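Local coordinates for protein beta-glucoside phosphorylase BglX (Unidentified, PDB 5VQE) that probably cleaves beta-glucosides with phosphate, as a family 3 glycoside phosphorylase that holds 2-fluoroglucose in its active-site pocket, at residues L87-N92 / G140-Y145; S209-L214 / R244-T249; I387-I392 / G546-K551; I414-T419 / D468-Y473. All blocks are in the same frame, centred on the assembly; numbering follows the deposited sequence.

Contact 1: L87-N92 / G140-Y145; sequences LLIACN and GVNWTY. With G2F (2-deoxy-2-fluoro-alpha-D-glucopyranose), chain B.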
loop_
_atom_site.group_PDB
_atom_site.type_symbol
_atom_site.label_atom_id
_atom_site.label_comp_id
_atom_site.label_asym_id
_atom_site.label_seq_id
_atom_site.Cartn_x
_atom_site.Cartn_y
_atom_site.Cartn_z
ATOM N N LEU A 87 -21.928 3.805 -6.969
ATOM C CA LEU A 87 -20.597 4.243 -6.573
ATOM C C LEU A 87 -19.547 3.184 -6.881
ATOM O O LEU A 87 -19.788 1.990 -6.698
ATOM C CB LEU A 87 -20.556 4.527 -5.069
ATOM C CG LEU A 87 -21.452 5.652 -4.551
ATOM C CD1 LEU A 87 -21.744 5.472 -3.064
ATOM C CD2 LEU A 87 -20.782 6.982 -4.805
ATOM N N LEU A 88 -18.368 3.631 -7.314
ATOM C CA LEU A 88 -17.169 2.827 -7.112
ATOM C C LEU A 88 -16.797 2.903 -5.637
ATOM O O LEU A 88 -16.821 3.986 -5.041
ATOM C CB LEU A 88 -16.017 3.323 -7.981
ATOM C CG LEU A 88 -16.225 3.219 -9.494
ATOM C CD1 LEU A 88 -15.098 3.917 -10.201
ATOM C CD2 LEU A 88 -16.323 1.774 -9.942
ATOM N N ILE A 89 -16.508 1.751 -5.034
ATOM C CA ILE A 89 -16.202 1.658 -3.609
ATOM C C ILE A 89 -14.789 1.110 -3.487
ATOM O O ILE A 89 -14.544 -0.068 -3.775
ATOM C CB ILE A 89 -17.213 0.780 -2.856
ATOM C CG1 ILE A 89 -18.614 1.396 -2.939
ATOM C CG2 ILE A 89 -16.817 0.643 -1.395
ATOM C CD1 ILE A 89 -19.710 0.505 -2.412
ATOM N N ALA A 90 -13.862 1.962 -3.062
ATOM C CA ALA A 90 -12.446 1.639 -3.037
ATOM C C ALA A 90 -11.960 1.329 -1.624
ATOM O O ALA A 90 -12.603 1.666 -0.626
ATOM C CB ALA A 90 -11.627 2.794 -3.619
ATOM N N CYS A 91 -10.806 0.665 -1.561
ATOM C CA CYS A 91 -10.156 0.331 -0.302
ATOM C C CYS A 91 -8.673 0.084 -0.576
ATOM O O CYS A 91 -8.315 -0.459 -1.629
ATOM C CB CYS A 91 -10.810 -0.906 0.340
ATOM S SG CYS A 91 -10.467 -1.140 2.112
ATOM N N ASN A 92 -7.819 0.476 0.379
ATOM C CA ASN A 92 -6.381 0.202 0.324
ATOM C C ASN A 92 -6.115 -1.216 0.842
ATOM O O ASN A 92 -5.515 -1.424 1.898
ATOM C CB ASN A 92 -5.589 1.212 1.156
ATOM C CG ASN A 92 -5.525 2.594 0.531
ATOM O OD1 ASN A 92 -5.852 3.612 1.170
ATOM N ND2 ASN A 92 -5.058 2.648 -0.696
ATOM N N GLY A 140 -18.685 -5.281 -0.230
ATOM C CA GLY A 140 -19.108 -4.317 -1.228
ATOM C C GLY A 140 -17.997 -3.565 -1.928
ATOM O O GLY A 140 -18.290 -2.783 -2.838
ATOM N N VAL A 141 -16.738 -3.766 -1.542
ATOM C CA VAL A 141 -15.632 -3.112 -2.224
ATOM C C VAL A 141 -15.528 -3.651 -3.644
ATOM O O VAL A 141 -15.549 -4.872 -3.869
ATOM C CB VAL A 141 -14.322 -3.324 -1.448
ATOM C CG1 VAL A 141 -13.128 -2.805 -2.246
ATOM C CG2 VAL A 141 -14.389 -2.638 -0.105
ATOM N N ASN A 142 -15.407 -2.743 -4.615
ATOM C CA ASN A 142 -15.240 -3.135 -6.009
ATOM C C ASN A 142 -13.998 -2.526 -6.650
ATOM O O ASN A 142 -13.826 -2.645 -7.869
ATOM C CB ASN A 142 -16.491 -2.778 -6.824
ATOM C CG ASN A 142 -16.897 -1.321 -6.703
ATOM O OD1 ASN A 142 -16.062 -0.413 -6.685
ATOM N ND2 ASN A 142 -18.209 -1.088 -6.641
ATOM N N TRP A 143 -13.112 -1.921 -5.862
ATOM C CA TRP A 143 -11.944 -1.214 -6.384
ATOM C C TRP A 143 -10.858 -1.262 -5.318
ATOM O O TRP A 143 -11.030 -0.682 -4.247
ATOM C CB TRP A 143 -12.317 0.227 -6.719
ATOM C CG TRP A 143 -11.312 1.024 -7.493
ATOM C CD1 TRP A 143 -10.165 0.575 -8.090
ATOM C CD2 TRP A 143 -11.386 2.424 -7.767
ATOM N NE1 TRP A 143 -9.520 1.623 -8.717
ATOM C CE2 TRP A 143 -10.255 2.766 -8.530
ATOM C CE3 TRP A 143 -12.304 3.427 -7.438
ATOM C CZ2 TRP A 143 -10.016 4.074 -8.962
ATOM C CZ3 TRP A 143 -12.059 4.719 -7.861
ATOM C CH2 TRP A 143 -10.935 5.025 -8.627
ATOM N N THR A 144 -9.755 -1.950 -5.584
ATOM C CA THR A 144 -8.618 -1.930 -4.674
ATOM C C THR A 144 -7.557 -1.006 -5.249
ATOM O O THR A 144 -7.241 -1.081 -6.442
ATOM C CB THR A 144 -8.037 -3.322 -4.417
ATOM O OG1 THR A 144 -7.011 -3.216 -3.427
ATOM C CG2 THR A 144 -7.446 -3.948 -5.668
ATOM N N TYR A 145 -7.061 -0.100 -4.411
ATOM C CA TYR A 145 -6.024 0.843 -4.811
ATOM C C TYR A 145 -4.665 0.149 -4.786
ATOM O O TYR A 145 -3.747 0.593 -4.094
ATOM C CB TYR A 145 -6.017 2.057 -3.878
ATOM C CG TYR A 145 -7.128 3.067 -4.059
ATOM C CD1 TYR A 145 -7.722 3.288 -5.296
ATOM C CD2 TYR A 145 -7.547 3.844 -2.983
ATOM C CE1 TYR A 145 -8.711 4.243 -5.451
ATOM C CE2 TYR A 145 -8.529 4.801 -3.132
ATOM C CZ TYR A 145 -9.106 5.002 -4.361
ATOM O OH TYR A 145 -10.087 5.966 -4.483
HETATM C C1 G2F B . -2.458 8.382 -1.511
HETATM C C2 G2F B . -1.448 7.208 -1.296
HETATM C C3 G2F B . -2.026 5.943 -1.998
HETATM C C4 G2F B . -3.459 5.677 -1.441
HETATM C C5 G2F B . -4.329 6.954 -1.701
HETATM C C6 G2F B . -5.778 6.779 -1.093
HETATM O O3 G2F B . -1.245 4.846 -1.605
HETATM O O4 G2F B . -4.018 4.641 -2.203
HETATM O O5 G2F B . -3.733 8.046 -1.022
HETATM O O6 G2F B . -5.652 6.396 0.247
HETATM F F2 G2F B . -0.257 7.513 -1.856
#

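Contact 2: S209-L214 / R244-T249; sequences SSVNNL and RQPNVT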
loop_
_atom_site.group_PDB
_atom_site.type_symbol
_atom_site.label_atom_id
_atom_site.label_comp_id
_atom_site.label_asym_id
_atom_site.label_seq_id
_atom_site.Cartn_x
_atom_site.Cartn_y
_atom_site.Cartn_z
ATOM N N SER A 209 6.417 17.401 -2.465
ATOM C CA SER A 209 6.409 16.785 -3.792
ATOM C C SER A 209 7.769 16.126 -4.016
ATOM O O SER A 209 8.749 16.791 -4.362
ATOM C CB SER A 209 6.092 17.806 -4.878
ATOM O OG SER A 209 6.106 17.177 -6.151
ATOM N N SER A 210 7.830 14.811 -3.814
ATOM C CA SER A 210 9.081 14.089 -3.975
ATOM C C SER A 210 9.405 13.940 -5.463
ATOM O O SER A 210 8.572 14.188 -6.339
ATOM C CB SER A 210 9.007 12.738 -3.263
ATOM O OG SER A 210 8.025 11.894 -3.826
ATOM N N VAL A 211 10.649 13.562 -5.752
ATOM C CA VAL A 211 11.205 13.714 -7.095
ATOM C C VAL A 211 11.851 12.409 -7.538
ATOM O O VAL A 211 12.779 11.912 -6.885
ATOM C CB VAL A 211 12.223 14.866 -7.160
ATOM C CG1 VAL A 211 12.699 15.092 -8.588
ATOM C CG2 VAL A 211 11.601 16.135 -6.618
ATOM N N ASN A 212 11.363 11.863 -8.651
ATOM C CA ASN A 212 12.013 10.772 -9.376
ATOM C C ASN A 212 12.981 11.426 -10.361
ATOM O O ASN A 212 12.567 11.979 -11.382
ATOM C CB ASN A 212 10.956 9.911 -10.064
ATOM C CG ASN A 212 11.531 8.705 -10.773
ATOM O OD1 ASN A 212 12.588 8.773 -11.396
ATOM N ND2 ASN A 212 10.819 7.582 -10.691
ATOM N N ASN A 213 14.277 11.407 -10.036
ATOM C CA ASN A 213 15.266 12.194 -10.765
ATOM C C ASN A 213 16.117 11.350 -11.709
ATOM O O ASN A 213 17.187 11.797 -12.149
ATOM C CB ASN A 213 16.152 12.963 -9.782
ATOM C CG ASN A 213 17.060 12.063 -8.976
ATOM O OD1 ASN A 213 16.687 10.953 -8.598
ATOM N ND2 ASN A 213 18.269 12.539 -8.705
ATOM N N LEU A 214 15.671 10.141 -12.026
ATOM C CA LEU A 214 16.327 9.365 -13.066
ATOM C C LEU A 214 16.334 10.158 -14.371
ATOM O O LEU A 214 15.483 11.020 -14.607
ATOM C CB LEU A 214 15.613 8.024 -13.260
ATOM C CG LEU A 214 15.581 7.061 -12.062
ATOM C CD1 LEU A 214 14.789 5.798 -12.414
ATOM C CD2 LEU A 214 16.990 6.686 -11.611
ATOM N N ARG A 244 7.237 14.187 -8.918
ATOM C CA ARG A 244 7.721 14.764 -10.167
ATOM C C ARG A 244 8.712 13.828 -10.849
ATOM O O ARG A 244 9.405 13.043 -10.193
ATOM C CB ARG A 244 8.390 16.117 -9.916
ATOM C CG ARG A 244 7.401 17.238 -9.684
ATOM C CD ARG A 244 8.076 18.493 -9.172
ATOM N NE ARG A 244 8.426 18.380 -7.766
ATOM C CZ ARG A 244 9.095 19.308 -7.087
ATOM N NH1 ARG A 244 9.491 20.424 -7.691
ATOM N NH2 ARG A 244 9.368 19.122 -5.803
ATOM N N GLN A 245 8.764 13.915 -12.182
ATOM C CA GLN A 245 9.814 13.284 -12.987
ATOM C C GLN A 245 10.292 14.362 -13.949
ATOM O O GLN A 245 9.855 14.428 -15.108
ATOM C CB GLN A 245 9.320 12.039 -13.725
ATOM C CG GLN A 245 10.322 10.891 -13.755
ATOM C CD GLN A 245 11.712 11.304 -14.246
ATOM O OE1 GLN A 245 11.864 12.324 -14.922
ATOM N NE2 GLN A 245 12.727 10.495 -13.921
ATOM N N PRO A 246 11.151 15.264 -13.480
ATOM C CA PRO A 246 11.504 16.425 -14.316
ATOM C C PRO A 246 12.138 16.047 -15.639
ATOM O O PRO A 246 11.887 16.710 -16.654
ATOM C CB PRO A 246 12.465 17.221 -13.420
ATOM C CG PRO A 246 12.875 16.295 -12.332
ATOM C CD PRO A 246 11.749 15.341 -12.141
ATOM N N ASN A 247 12.943 14.984 -15.670
ATOM C CA ASN A 247 13.678 14.655 -16.889
ATOM C C ASN A 247 12.761 14.057 -17.943
ATOM O O ASN A 247 12.925 14.321 -19.141
ATOM C CB ASN A 247 14.833 13.710 -16.557
ATOM C CG ASN A 247 15.926 14.401 -15.761
ATOM O OD1 ASN A 247 16.269 15.546 -16.038
ATOM N ND2 ASN A 247 16.459 13.720 -14.755
ATOM N N VAL A 248 11.788 13.251 -17.521
ATOM C CA VAL A 248 10.775 12.772 -18.457
ATOM C C VAL A 248 9.906 13.930 -18.918
ATOM O O VAL A 248 9.537 14.021 -20.095
ATOM C CB VAL A 248 9.937 11.656 -17.808
ATOM C CG1 VAL A 248 8.741 11.281 -18.682
ATOM C CG2 VAL A 248 10.811 10.429 -17.553
ATOM N N THR A 249 9.563 14.832 -17.996
ATOM C CA THR A 249 8.762 15.994 -18.363
ATOM C C THR A 249 9.464 16.817 -19.437
ATOM O O THR A 249 8.849 17.200 -20.437
ATOM C CB THR A 249 8.477 16.836 -17.123
ATOM O OG1 THR A 249 7.690 16.062 -16.211
ATOM C CG2 THR A 249 7.717 18.113 -17.485
#

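Contact 3: I387-I392 / G546-K551; sequences IADESI and GRSSFK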
loop_
_atom_site.group_PDB
_atom_site.type_symbol
_atom_site.label_atom_id
_atom_site.label_comp_id
_atom_site.label_asym_id
_atom_site.label_seq_id
_atom_site.Cartn_x
_atom_site.Cartn_y
_atom_site.Cartn_z
ATOM N N ILE A 387 2.870 -18.381 3.269
ATOM C CA ILE A 387 3.710 -17.272 2.839
ATOM C C ILE A 387 4.748 -16.951 3.906
ATOM O O ILE A 387 5.919 -16.713 3.593
ATOM C CB ILE A 387 2.828 -16.063 2.472
ATOM C CG1 ILE A 387 2.017 -16.405 1.211
ATOM C CG2 ILE A 387 3.665 -14.824 2.207
ATOM C CD1 ILE A 387 0.874 -15.471 0.929
ATOM N N ALA A 388 4.357 -16.972 5.181
ATOM C CA ALA A 388 5.346 -16.771 6.233
ATOM C C ALA A 388 6.411 -17.865 6.190
ATOM O O ALA A 388 7.611 -17.585 6.283
ATOM C CB ALA A 388 4.660 -16.721 7.598
ATOM N N ASP A 389 5.992 -19.118 6.016
ATOM C CA ASP A 389 6.952 -20.208 5.915
ATOM C C ASP A 389 7.938 -19.967 4.778
ATOM O O ASP A 389 9.139 -20.222 4.923
ATOM C CB ASP A 389 6.211 -21.532 5.714
ATOM C CG ASP A 389 7.149 -22.727 5.616
ATOM O OD1 ASP A 389 8.347 -22.601 5.955
ATOM O OD2 ASP A 389 6.688 -23.798 5.169
ATOM N N GLU A 390 7.459 -19.455 3.645
ATOM C CA GLU A 390 8.320 -19.290 2.482
ATOM C C GLU A 390 9.089 -17.977 2.478
ATOM O O GLU A 390 10.073 -17.866 1.742
ATOM C CB GLU A 390 7.502 -19.370 1.189
ATOM C CG GLU A 390 6.752 -20.686 0.965
ATOM C CD GLU A 390 7.666 -21.880 0.664
ATOM O OE1 GLU A 390 8.825 -21.679 0.221
ATOM O OE2 GLU A 390 7.223 -23.035 0.877
ATOM N N SER A 391 8.676 -16.994 3.278
ATOM C CA SER A 391 9.210 -15.641 3.146
ATOM C C SER A 391 10.396 -15.360 4.063
ATOM O O SER A 391 11.331 -14.651 3.663
ATOM C CB SER A 391 8.106 -14.613 3.417
ATOM O OG SER A 391 7.736 -14.598 4.782
ATOM N N ILE A 392 10.387 -15.887 5.289
ATOM C CA ILE A 392 11.352 -15.442 6.286
ATOM C C ILE A 392 12.760 -15.738 5.795
ATOM O O ILE A 392 13.053 -16.841 5.317
ATOM C CB ILE A 392 11.051 -16.091 7.645
ATOM C CG1 ILE A 392 9.660 -15.659 8.108
ATOM C CG2 ILE A 392 12.113 -15.687 8.684
ATOM C CD1 ILE A 392 9.212 -16.268 9.424
ATOM N N GLY A 546 14.652 -24.680 14.575
ATOM C CA GLY A 546 15.179 -25.661 13.650
ATOM C C GLY A 546 14.179 -26.690 13.172
ATOM O O GLY A 546 14.583 -27.678 12.550
ATOM N N ARG A 547 12.891 -26.500 13.451
ATOM C CA ARG A 547 11.848 -27.374 12.941
ATOM C C ARG A 547 11.370 -26.979 11.549
ATOM O O ARG A 547 10.588 -27.718 10.944
ATOM C CB ARG A 547 10.655 -27.381 13.898
ATOM C CG ARG A 547 10.995 -27.835 15.313
ATOM C CD ARG A 547 9.735 -28.024 16.139
ATOM N NE ARG A 547 9.072 -26.771 16.486
ATOM C CZ ARG A 547 9.244 -26.109 17.629
ATOM N NH1 ARG A 547 10.075 -26.566 18.563
ATOM N NH2 ARG A 547 8.578 -24.982 17.841
ATOM N N SER A 548 11.799 -25.828 11.037
ATOM C CA SER A 548 11.399 -25.355 9.717
ATOM C C SER A 548 12.591 -24.645 9.101
ATOM O O SER A 548 13.232 -23.827 9.766
ATOM C CB SER A 548 10.189 -24.410 9.805
ATOM O OG SER A 548 9.907 -23.799 8.552
ATOM N N SER A 549 12.899 -24.969 7.848
ATOM C CA SER A 549 14.047 -24.365 7.194
ATOM C C SER A 549 13.755 -22.913 6.826
ATOM O O SER A 549 12.601 -22.515 6.645
ATOM C CB SER A 549 14.421 -25.147 5.936
ATOM O OG SER A 549 13.328 -25.199 5.040
ATOM N N PHE A 550 14.818 -22.119 6.733
ATOM C CA PHE A 550 14.725 -20.777 6.165
ATOM C C PHE A 550 14.688 -20.889 4.649
ATOM O O PHE A 550 15.584 -21.481 4.037
ATOM C CB PHE A 550 15.898 -19.910 6.612
ATOM C CG PHE A 550 15.844 -19.533 8.055
ATOM C CD1 PHE A 550 15.060 -18.475 8.478
ATOM C CD2 PHE A 550 16.571 -20.244 8.995
ATOM C CE1 PHE A 550 15.003 -18.125 9.810
ATOM C CE2 PHE A 550 16.522 -19.902 10.329
ATOM C CZ PHE A 550 15.736 -18.839 10.741
ATOM N N LYS A 551 13.642 -20.331 4.047
ATOM C CA LYS A 551 13.398 -20.466 2.624
ATOM C C LYS A 551 13.359 -19.138 1.884
ATOM O O LYS A 551 13.408 -19.141 0.648
ATOM C CB LYS A 551 12.065 -21.190 2.387
ATOM C CG LYS A 551 11.949 -22.536 3.088
ATOM C CD LYS A 551 10.522 -23.062 3.020
ATOM C CE LYS A 551 10.378 -24.425 3.712
ATOM N NZ LYS A 551 10.395 -24.325 5.204
HETATM O O HOH W 1 11.620 -19.128 5.525
HETATM O O HOH W 2 7.578 -26.115 5.355
#

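Contact 4: I414-T419 / D468-Y473; sequences ILVQAT and DLFIYY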
loop_
_atom_site.group_PDB
_atom_site.type_symbol
_atom_site.label_atom_id
_atom_site.label_comp_id
_atom_site.label_asym_id
_atom_site.label_seq_id
_atom_site.Cartn_x
_atom_site.Cartn_y
_atom_site.Cartn_z
ATOM N N ILE A 414 17.027 -11.997 27.037
ATOM C CA ILE A 414 16.472 -10.658 27.177
ATOM C C ILE A 414 15.881 -10.279 25.832
ATOM O O ILE A 414 16.588 -10.281 24.816
ATOM C CB ILE A 414 17.529 -9.635 27.625
ATOM C CG1 ILE A 414 17.943 -9.889 29.077
ATOM C CG2 ILE A 414 16.979 -8.221 27.499
ATOM C CD1 ILE A 414 19.097 -8.985 29.559
ATOM N N LEU A 415 14.593 -9.949 25.824
ATOM C CA LEU A 415 13.872 -9.607 24.606
ATOM C C LEU A 415 13.729 -8.094 24.544
ATOM O O LEU A 415 13.208 -7.478 25.479
ATOM C CB LEU A 415 12.498 -10.276 24.573
ATOM C CG LEU A 415 11.638 -10.079 23.318
ATOM C CD1 LEU A 415 12.366 -10.562 22.078
ATOM C CD2 LEU A 415 10.303 -10.810 23.472
ATOM N N VAL A 416 14.195 -7.507 23.447
ATOM C CA VAL A 416 14.284 -6.060 23.291
ATOM C C VAL A 416 13.353 -5.681 22.156
ATOM O O VAL A 416 13.618 -6.001 20.989
ATOM C CB VAL A 416 15.715 -5.593 23.005
ATOM C CG1 VAL A 416 15.773 -4.076 22.965
ATOM C CG2 VAL A 416 16.668 -6.136 24.040
ATOM N N GLN A 417 12.256 -5.018 22.493
ATOM C CA GLN A 417 11.349 -4.514 21.483
ATOM C C GLN A 417 11.848 -3.175 20.972
ATOM O O GLN A 417 12.295 -2.330 21.749
ATOM C CB GLN A 417 9.945 -4.361 22.051
ATOM C CG GLN A 417 8.962 -3.728 21.081
ATOM C CD GLN A 417 7.613 -3.515 21.700
ATOM O OE1 GLN A 417 6.729 -4.366 21.603
ATOM N NE2 GLN A 417 7.447 -2.382 22.365
ATOM N N ALA A 418 11.795 -2.997 19.656
ATOM C CA ALA A 418 12.090 -1.716 19.021
ATOM C C ALA A 418 11.019 -1.467 17.974
ATOM O O ALA A 418 10.845 -2.277 17.059
ATOM C CB ALA A 418 13.483 -1.708 18.388
ATOM N N THR A 419 10.283 -0.371 18.120
ATOM C CA THR A 419 9.165 -0.111 17.229
ATOM C C THR A 419 8.858 1.376 17.227
ATOM O O THR A 419 9.174 2.098 18.177
ATOM C CB THR A 419 7.915 -0.905 17.638
ATOM O OG1 THR A 419 6.889 -0.729 16.655
ATOM C CG2 THR A 419 7.388 -0.446 18.994
ATOM N N ASP A 468 22.086 -15.118 28.660
ATOM C CA ASP A 468 22.727 -15.970 27.673
ATOM C C ASP A 468 22.511 -15.491 26.242
ATOM O O ASP A 468 23.311 -15.841 25.362
ATOM C CB ASP A 468 22.208 -17.404 27.835
ATOM C CG ASP A 468 22.422 -17.931 29.249
ATOM O OD1 ASP A 468 23.591 -18.016 29.667
ATOM O OD2 ASP A 468 21.429 -18.213 29.953
ATOM N N LEU A 469 21.479 -14.684 25.994
ATOM C CA LEU A 469 21.130 -14.289 24.633
ATOM C C LEU A 469 20.272 -13.028 24.660
ATOM O O LEU A 469 19.345 -12.921 25.471
ATOM C CB LEU A 469 20.383 -15.430 23.928
ATOM C CG LEU A 469 19.809 -15.155 22.532
ATOM C CD1 LEU A 469 20.915 -14.965 21.501
ATOM C CD2 LEU A 469 18.877 -16.305 22.132
ATOM N N PHE A 470 20.587 -12.080 23.779
ATOM C CA PHE A 470 19.715 -10.956 23.466
ATOM C C PHE A 470 18.954 -11.294 22.191
ATOM O O PHE A 470 19.559 -11.754 21.218
ATOM C CB PHE A 470 20.513 -9.665 23.230
ATOM C CG PHE A 470 20.935 -8.935 24.479
ATOM C CD1 PHE A 470 20.047 -8.121 25.167
ATOM C CD2 PHE A 470 22.240 -9.018 24.929
ATOM C CE1 PHE A 470 20.449 -7.422 26.299
ATOM C CE2 PHE A 470 22.653 -8.321 26.063
ATOM C CZ PHE A 470 21.756 -7.529 26.749
ATOM N N ILE A 471 17.647 -11.039 22.179
ATOM C CA ILE A 471 16.851 -11.105 20.957
ATOM C C ILE A 471 16.166 -9.763 20.752
ATOM O O ILE A 471 15.534 -9.239 21.676
ATOM C CB ILE A 471 15.807 -12.234 20.990
ATOM C CG1 ILE A 471 16.497 -13.587 21.202
ATOM C CG2 ILE A 471 15.016 -12.230 19.668
ATOM C CD1 ILE A 471 15.563 -14.791 21.104
ATOM N N TYR A 472 16.278 -9.219 19.535
ATOM C CA TYR A 472 15.601 -7.978 19.159
ATOM C C TYR A 472 14.380 -8.255 18.285
ATOM O O TYR A 472 14.465 -9.006 17.307
ATOM C CB TYR A 472 16.561 -7.038 18.427
ATOM C CG TYR A 472 17.518 -6.362 19.373
ATOM C CD1 TYR A 472 18.607 -7.040 19.884
ATOM C CD2 TYR A 472 17.307 -5.058 19.784
ATOM C CE1 TYR A 472 19.470 -6.436 20.767
ATOM C CE2 TYR A 472 18.168 -4.444 20.668
ATOM C CZ TYR A 472 19.249 -5.140 21.153
ATOM O OH TYR A 472 20.113 -4.540 22.044
ATOM N N TYR A 473 13.245 -7.649 18.648
ATOM C CA TYR A 473 12.019 -7.677 17.852
ATOM C C TYR A 473 11.816 -6.260 17.322
ATOM O O TYR A 473 11.385 -5.371 18.061
ATOM C CB TYR A 473 10.832 -8.142 18.691
ATOM C CG TYR A 473 9.585 -8.467 17.902
ATOM C CD1 TYR A 473 8.850 -7.466 17.268
ATOM C CD2 TYR A 473 9.128 -9.777 17.807
ATOM C CE1 TYR A 473 7.703 -7.766 16.551
ATOM C CE2 TYR A 473 7.986 -10.085 17.097
ATOM C CZ TYR A 473 7.280 -9.083 16.466
ATOM O OH TYR A 473 6.144 -9.402 15.764
#

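Contact 1: L87-N92 / G140-Y145
Ala-90 presses its methyl into an aromatic hollow made by Tyr-145 and Trp-143. Its CB sits under one face of the Tyr-145 ring, displaced toward the rim, 3.8 Å from the ring centroid and 25° off its normal, a CH-pi contact, with CZ the nearest ring atom. Trp-143 meets the same methyl obliquely, its CE3 3.9 Å from Ala-90 CB, and also takes Leu-88 CB at 3.8 Å. Tyr-145 CE1 lies over one face of Trp-143, so the two rings form walls round the methyl. Strands 88-91 and 143-144 are parallel neighbours in the TIM barrel of this GH3 domain; Trp-143 NE1 is hydrogen-bonded to Thr-237 of strand 237-244. On the other face both methyls of Val-141 rest against Cys-91 CB, each 4.0 Å away. Further back Ile-89 CD1 lies against Gly-140 O at 3.6 Å, where Gly-140 closes the preceding helix with a Schellman motif. Asn-142 holds its CG between backbone N and carbonyl carbon (chi1 54°), which swings OD1 over to the other strand to accept from Ile-89 N at 2.8 Å, while its own N donates back to Ile-89 O. At the C-terminal end, Tyr-145 N donates to Cys-91 O, and Asn-92 and Tyr-145 line the sugar pocket, Tyr-145 CB lying 3.7 Å from O4 of the bound fluoroglucose.

Contact 2: S209-L214 / R244-T249
Arg-244 curls back over the start of 209-214 and has more of its surface buried here than any other residue. Bent at chi3 (-76°), its chain brings NH2 to Ser-209 O at 2.8 Å, a nearly straight bond lying in the guanidinium plane. NE makes a weak bond to Ser-209 OG, and Val-211 CG2 covers one face of the guanidinium, 3.8 Å from NH2. The backbone of Arg-244 grips the same segment twice in a parallel bridge: its N donates to Ser-210 O, and its O accepts from Asn-212 N at 2.8 Å. Gln-245 comes next. Bent at chi2, it turns its amide between the segment and the coming helix. NE2 donates to Leu-214 O at 2.9 Å, in its own amide plane, and to Asn-212 OD1 at 3.1 Å, which it meets from above the carbonyl plane. Asn-212, buried nearly as much as Gln-245, anchors its ND2 on Gly-197 O. Asn-247 ND2 reaches Leu-214 O from the face opposite to Gln-245, clasping this carbonyl on both sides. A leucine in place of Gln-245 would probably leave Leu-214 O and Asn-212 OD1 each a donor short and Val-248 N without its cap. That cap, Val-248 N to Gln-245 OE1 at 2.8 Å, makes Gln-245 the side-chain N-cap of helix 246-252, at the turn from strand to helix that follows strand 237-244 of the TIM barrel.

Contact 3: I387-I392 / G546-K551
Phe-550 meets Ile-392 at the rim of its ring: Ile-392 CG2 lies in the ring plane, 3.9 Å from Phe-550 CE1. Both side chains also touch Ile-527 of strand 525-528. Of the two carboxylates, that of Asp-389 makes the salt bridge. Its OD1 receives Lys-551 NZ at 2.8 Å on the syn lone pair, a hydrogen-bonded pair of charges, and forms a second salt bridge with Lys-543 of helix 534-544. Lys-551 runs extended to CE and then bends at chi4 (75°), which turns NZ back to its own loop, where it donates to Ser-549 O at 3.2 Å and Ser-549 OG at 3.1 Å. The aliphatic part of the same lysine passes Glu-390, whose OE1 stands 3.6 Å from Lys-551 CD. Between the backbones, one water donates to Asp-389 O and Ile-392 O and accepts from Lys-551 N at 2.8 Å, tying the C-terminal end of helix 378-391 to the loop after helix 534-544. Ile-392 also has a backbone bond to Gly-552, next along that loop. With two ammonium groups on one oxygen, Asp-389 is likely to stay ionised, and this contact at the surface is held chiefly by charge and water, with one small apolar patch beside them.

Contact 4: I414-T419 / D468-Y473
Ile-414 N donates to Leu-469 O at 2.9 Å and opens a ladder of five backbone bonds between the two strands. Ile-471 uses both its backbone N and O, N to Ile-414 O and O from Val-416 N, the latter at 2.8 Å, as does Tyr-473 between Val-416 O and Ala-418 N. The strands run parallel, the axes of these short segments 4.7 Å apart at closest approach and 23° apart in direction. On the face with Phe-470 and Tyr-472, Val-416 lies alongside Tyr-472, pointing the same way. Its CB stands over the ring 3.8 Å from the centroid, a CH-pi contact shifted toward the rim, and CG1, anti to the backbone N (chi1 -175°), comes to 3.3 Å from Tyr-472 CE2. Tyr-472 OH is bonded to Ser-496 O, and its ring also meets Phe-508. A serine in place of Tyr-472 would probably remove the ring face from Val-416 CB and CG1 and leave Ser-496 O without this donor. Next to this pair, Ile-414 CG2 packs obliquely on Phe-470, 3.8 Å from CE1, while Val-416 CG2 touches the edge of that ring. The other face is plainer: Leu-415 CD1 reaches Ile-471 CG2 at 4.0 Å, and helix 429-441 covers Leu-415 and Tyr-473. Tyr-473 OH is hydrogen-bonded to Ser-532 OG, and its ring stacks on Phe-511. The sheet, five parallel strands and one antiparallel at its edge with helix 429-441 on a face, is consistent with the alpha/beta sandwich that is the second domain of GH3 enzymes.

How the contacts relate
Contacts 1 and 4 are the buried ones, each a pair of parallel strands with aromatic rings packed on aliphatic groups, but in different sheets, with centres about 40 Å apart on opposite sides of the chain's centre. Contact 1 adds a ligand-pocket wall. Contact 2 belongs to the same N-terminal domain as contact 1 and keeps one short parallel bridge, but is only partly buried, and there amides and a guanidinium do the work of the rings. Contact 3 lies at the surface and relies on a salt bridge and waters. Its segments bracket contact 4 in sequence, and the two share one side of the chain, nearest atoms about 10 Å apart: strand pairing inside the C-terminal sheet, a helix end tied to a loop outside it.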